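Local coordinates for cell death abnormality protein 2 (Caenorhabditis elegans, PDB 3QWX), which acts as a Crk-family SH2-SH3 signalling adaptor, required for engulfment of cell corpses and for migration of the gonadal distal tip cells, at residues 37-42 against 50-55. Residues are numbered along the deposited sequence; the frame is centred on the assembly and turned at random.
Sequences TFLMRD and SLTVRE. With SO4 (sulfate ion), chain B.
Arg41 reaches across to the neighbouring strand and spends its guanidinium on three acceptors. Arg41 NE gives its hydrogen to Thr52 OG1, 2.9 Å away and close to the guanidinium plane. Arg41 NH1 bonds sulfate O1 at 2.9 Å, and Arg41 NH2 bonds O3, both nearly straight. With CG wedged between backbone N and carbonyl carbon (chi1 59°) and the chain then extended as far as NE, the group is carried over Ser50, whose CB sits 3.3 Å above the centre of its plane. Thr52 and the sulfate together hold the guanidinium in its plane, with Ser50 CB against one face. The sulfate, probably from the crystallisation liquor, is also held by Arg21 NH1, Ser43 OG and Ser44 N.

Beneath this, the backbones of 37-42 and 50-54 run antiparallel. Leu39 N to Thr52 O and Thr52 N to Leu39 O are both 2.9 Å; Arg41 and Ser50 form the next such pair, less straight from Arg41 N (141°) than from Ser50 N (173°). Arg54 N closes the other end on Thr37 O. Thr37 OG1 bonds Ser34 O, and Arg54 turns outward, its NH1 to the carbonyls of Leu28 and Glu30. On the other face, Leu51 CD1 packs obliquely against the Phe38 ring, 3.7 Å from Phe38 CD2. The backbones of Phe38 and Met40 hydrogen-bond on the far side of the strand, Phe38 with Ala111 and Tyr113, Met40 with Phe14 and Phe16.

This is the central hairpin of an SH2 domain: Phe38-Leu39-Met40-Arg41 matches the FLVR motif, whose arginine binds the phosphotyrosine phosphate, which the sulfate probably mimics.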
ATOM      1  N   THR A  37      -5.318   7.194  -8.913  1.00 15.34           N
ATOM      2  CA  THR A  37      -4.402   6.166  -8.402  1.00 20.53           C
ATOM      3  C   THR A  37      -3.859   6.620  -7.045  1.00 16.25           C
ATOM      4  O   THR A  37      -3.516   7.789  -6.866  1.00 16.72           O
ATOM      5  CB  THR A  37      -3.248   5.888  -9.397  1.00 17.29           C
ATOM      6  OG1 THR A  37      -3.791   5.697 -10.703  1.00 18.48           O
ATOM      7  CG2 THR A  37      -2.467   4.648  -9.014  1.00 17.24           C
ATOM      8  N   PHE A  38      -3.795   5.702  -6.088  1.00 19.81           N
ATOM      9  CA  PHE A  38      -3.404   6.058  -4.726  1.00 18.29           C
ATOM     10  C   PHE A  38      -2.644   4.933  -4.025  1.00 19.36           C
ATOM     11  O   PHE A  38      -2.686   3.766  -4.440  1.00 16.72           O
ATOM     12  CB  PHE A  38      -4.652   6.408  -3.898  1.00 15.93           C
ATOM     13  CG  PHE A  38      -5.517   5.221  -3.594  1.00 14.48           C
ATOM     14  CD1 PHE A  38      -6.445   4.766  -4.518  1.00 17.57           C
ATOM     15  CD2 PHE A  38      -5.375   4.538  -2.403  1.00 19.37           C
ATOM     16  CE1 PHE A  38      -7.233   3.661  -4.254  1.00 19.99           C
ATOM     17  CE2 PHE A  38      -6.162   3.418  -2.128  1.00 19.34           C
ATOM     18  CZ  PHE A  38      -7.087   2.980  -3.062  1.00 18.55           C
ATOM     19  N   LEU A  39      -1.952   5.287  -2.951  1.00 13.95           N
ATOM     20  CA  LEU A  39      -1.388   4.286  -2.070  1.00 16.09           C
ATOM     21  C   LEU A  39      -1.389   4.801  -0.648  1.00 16.48           C
ATOM     22  O   LEU A  39      -1.548   6.003  -0.405  1.00 15.76           O
ATOM     23  CB  LEU A  39       0.027   3.904  -2.505  1.00 15.82           C
ATOM     24  CG  LEU A  39       1.083   5.010  -2.630  1.00 17.59           C
ATOM     25  CD1 LEU A  39       1.649   5.407  -1.265  1.00 16.99           C
ATOM     26  CD2 LEU A  39       2.202   4.514  -3.541  1.00 19.76           C
ATOM     27  N   MET A  40      -1.209   3.883   0.292  1.00 17.40           N
ATOM     28  CA  MET A  40      -0.986   4.254   1.673  1.00 19.48           C
ATOM     29  C   MET A  40       0.435   3.907   2.076  1.00 18.76           C
ATOM     30  O   MET A  40       1.066   3.046   1.475  1.00 20.20           O
ATOM     31  CB  MET A  40      -1.989   3.564   2.594  1.00 18.29           C
ATOM     32  CG  MET A  40      -3.341   4.286   2.629  1.00 23.69           C
ATOM     33  SD  MET A  40      -4.459   3.415   3.713  1.00 27.21           S
ATOM     34  CE  MET A  40      -3.694   3.681   5.311  1.00 25.87           C
ATOM     35  N   ARG A  41       0.929   4.609   3.083  1.00 17.60           N
ATOM     36  CA  ARG A  41       2.305   4.460   3.537  1.00 24.78           C
ATOM     37  C   ARG A  41       2.392   5.031   4.939  1.00 25.47           C
ATOM     38  O   ARG A  41       1.410   5.564   5.457  1.00 21.48           O
ATOM     39  CB  ARG A  41       3.264   5.223   2.622  1.00 21.18           C
ATOM     40  CG  ARG A  41       2.970   6.703   2.550  1.00 21.54           C
ATOM     41  CD  ARG A  41       3.891   7.452   1.602  1.00 18.58           C
ATOM     42  NE  ARG A  41       3.447   8.843   1.490  1.00 21.25           N
ATOM     43  CZ  ARG A  41       3.699   9.780   2.400  1.00 19.32           C
ATOM     44  NH1 ARG A  41       4.401   9.476   3.477  1.00 24.92           N
ATOM     45  NH2 ARG A  41       3.245  11.018   2.242  1.00 24.80           N
ATOM     46  N   ASP A  42       3.570   4.950   5.544  1.00 21.94           N
ATOM     47  CA  ASP A  42       3.775   5.590   6.838  1.00 25.69           C
ATOM     48  C   ASP A  42       3.964   7.102   6.721  1.00 29.87           C
ATOM     49  O   ASP A  42       4.607   7.595   5.795  1.00 29.18           O
ATOM     50  CB  ASP A  42       4.953   4.938   7.566  1.00 30.94           C
ATOM     51  CG  ASP A  42       4.705   3.473   7.833  1.00 29.15           C
ATOM     52  OD1 ASP A  42       3.622   3.159   8.358  1.00 34.64           O
ATOM     53  OD2 ASP A  42       5.564   2.637   7.495  1.00 38.02           O
ATOM     54  N   SER A  50      -0.188   7.962   5.854  1.00 25.37           N
ATOM     55  CA  SER A  50      -0.347   8.965   4.826  1.00 21.46           C
ATOM     56  C   SER A  50      -0.992   8.306   3.631  1.00 21.34           C
ATOM     57  O   SER A  50      -0.627   7.197   3.259  1.00 18.44           O
ATOM     58  CB  SER A  50       1.006   9.543   4.410  1.00 23.63           C
ATOM     59  OG  SER A  50       1.428  10.543   5.310  1.00 25.25           O
ATOM     60  N   LEU A  51      -1.957   9.004   3.049  1.00 19.79           N
ATOM     61  CA  LEU A  51      -2.584   8.614   1.807  1.00 18.89           C
ATOM     62  C   LEU A  51      -2.015   9.530   0.732  1.00 16.74           C
ATOM     63  O   LEU A  51      -2.136  10.750   0.837  1.00 18.97           O
ATOM     64  CB  LEU A  51      -4.103   8.811   1.920  1.00 16.82           C
ATOM     65  CG  LEU A  51      -4.983   8.554   0.701  1.00 18.51           C
ATOM     66  CD1 LEU A  51      -4.984   7.078   0.297  1.00 17.51           C
ATOM     67  CD2 LEU A  51      -6.395   9.027   0.989  1.00 18.36           C
ATOM     68  N   THR A  52      -1.406   8.945  -0.293  1.00 15.14           N
ATOM     69  CA  THR A  52      -0.847   9.699  -1.427  1.00 18.21           C
ATOM     70  C   THR A  52      -1.622   9.378  -2.716  1.00 15.95           C
ATOM     71  O   THR A  52      -1.812   8.208  -3.052  1.00 14.48           O
ATOM     72  CB  THR A  52       0.684   9.401  -1.626  1.00 17.17           C
ATOM     73  OG1 THR A  52       1.387   9.661  -0.407  1.00 17.70           O
ATOM     74  CG2 THR A  52       1.279  10.276  -2.731  1.00 15.94           C
ATOM     75  N   VAL A  53      -2.066  10.424  -3.419  1.00 17.35           N
ATOM     76  CA  VAL A  53      -2.994  10.299  -4.546  1.00 17.03           C
ATOM     77  C   VAL A  53      -2.585  11.171  -5.746  1.00 17.72           C
ATOM     78  O   VAL A  53      -2.203  12.325  -5.585  1.00 19.05           O
ATOM     79  CB  VAL A  53      -4.446  10.703  -4.141  1.00 17.10           C
ATOM     80  CG1 VAL A  53      -5.463  10.174  -5.145  1.00 15.90           C
ATOM     81  CG2 VAL A  53      -4.787  10.204  -2.756  1.00 15.49           C
ATOM     82  N   ARG A  54      -2.672  10.609  -6.946  1.00 19.50           N
ATOM     83  CA  ARG A  54      -2.541  11.389  -8.180  1.00 18.18           C
ATOM     84  C   ARG A  54      -3.915  11.992  -8.464  1.00 20.31           C
ATOM     85  O   ARG A  54      -4.874  11.262  -8.738  1.00 18.10           O
ATOM     86  CB  ARG A  54      -2.127  10.473  -9.332  1.00 17.59           C
ATOM     87  CG  ARG A  54      -2.080  11.132 -10.708  1.00 19.38           C
ATOM     88  CD  ARG A  54      -1.053  12.247 -10.799  1.00 20.38           C
ATOM     89  NE  ARG A  54      -0.845  12.644 -12.192  1.00 26.95           N
ATOM     90  CZ  ARG A  54       0.037  12.064 -13.010  1.00 28.54           C
ATOM     91  NH1 ARG A  54       0.800  11.073 -12.561  1.00 20.44           N
ATOM     92  NH2 ARG A  54       0.170  12.477 -14.269  1.00 28.14           N
ATOM     93  N   GLU A  55      -4.018  13.313  -8.365  1.00 19.51           N
ATOM     94  CA  GLU A  55      -5.320  13.981  -8.431  1.00 21.58           C
ATOM     95  C   GLU A  55      -5.454  14.903  -9.635  1.00 21.55           C
ATOM     96  O   GLU A  55      -6.547  15.368  -9.958  1.00 23.05           O
ATOM     97  CB  GLU A  55      -5.599  14.747  -7.130  1.00 19.04           C
ATOM     98  CG  GLU A  55      -5.782  13.812  -5.933  1.00 18.14           C
ATOM     99  CD  GLU A  55      -6.386  14.489  -4.732  1.00 21.55           C
ATOM    100  OE1 GLU A  55      -7.497  15.059  -4.844  1.00 20.78           O
ATOM    101  OE2 GLU A  55      -5.754  14.441  -3.665  1.00 21.80           O
TER
HETATM  102  S   SO4 B 175       4.567  12.790   5.587  1.00 33.79           S
HETATM  103  O1  SO4 B 175       5.151  11.455   5.491  1.00 27.44           O
HETATM  104  O2  SO4 B 175       5.643  13.768   5.707  1.00 40.36           O
HETATM  105  O3  SO4 B 175       3.773  13.114   4.404  1.00 30.70           O
HETATM  106  O4  SO4 B 175       3.691  12.838   6.749  1.00 37.13           O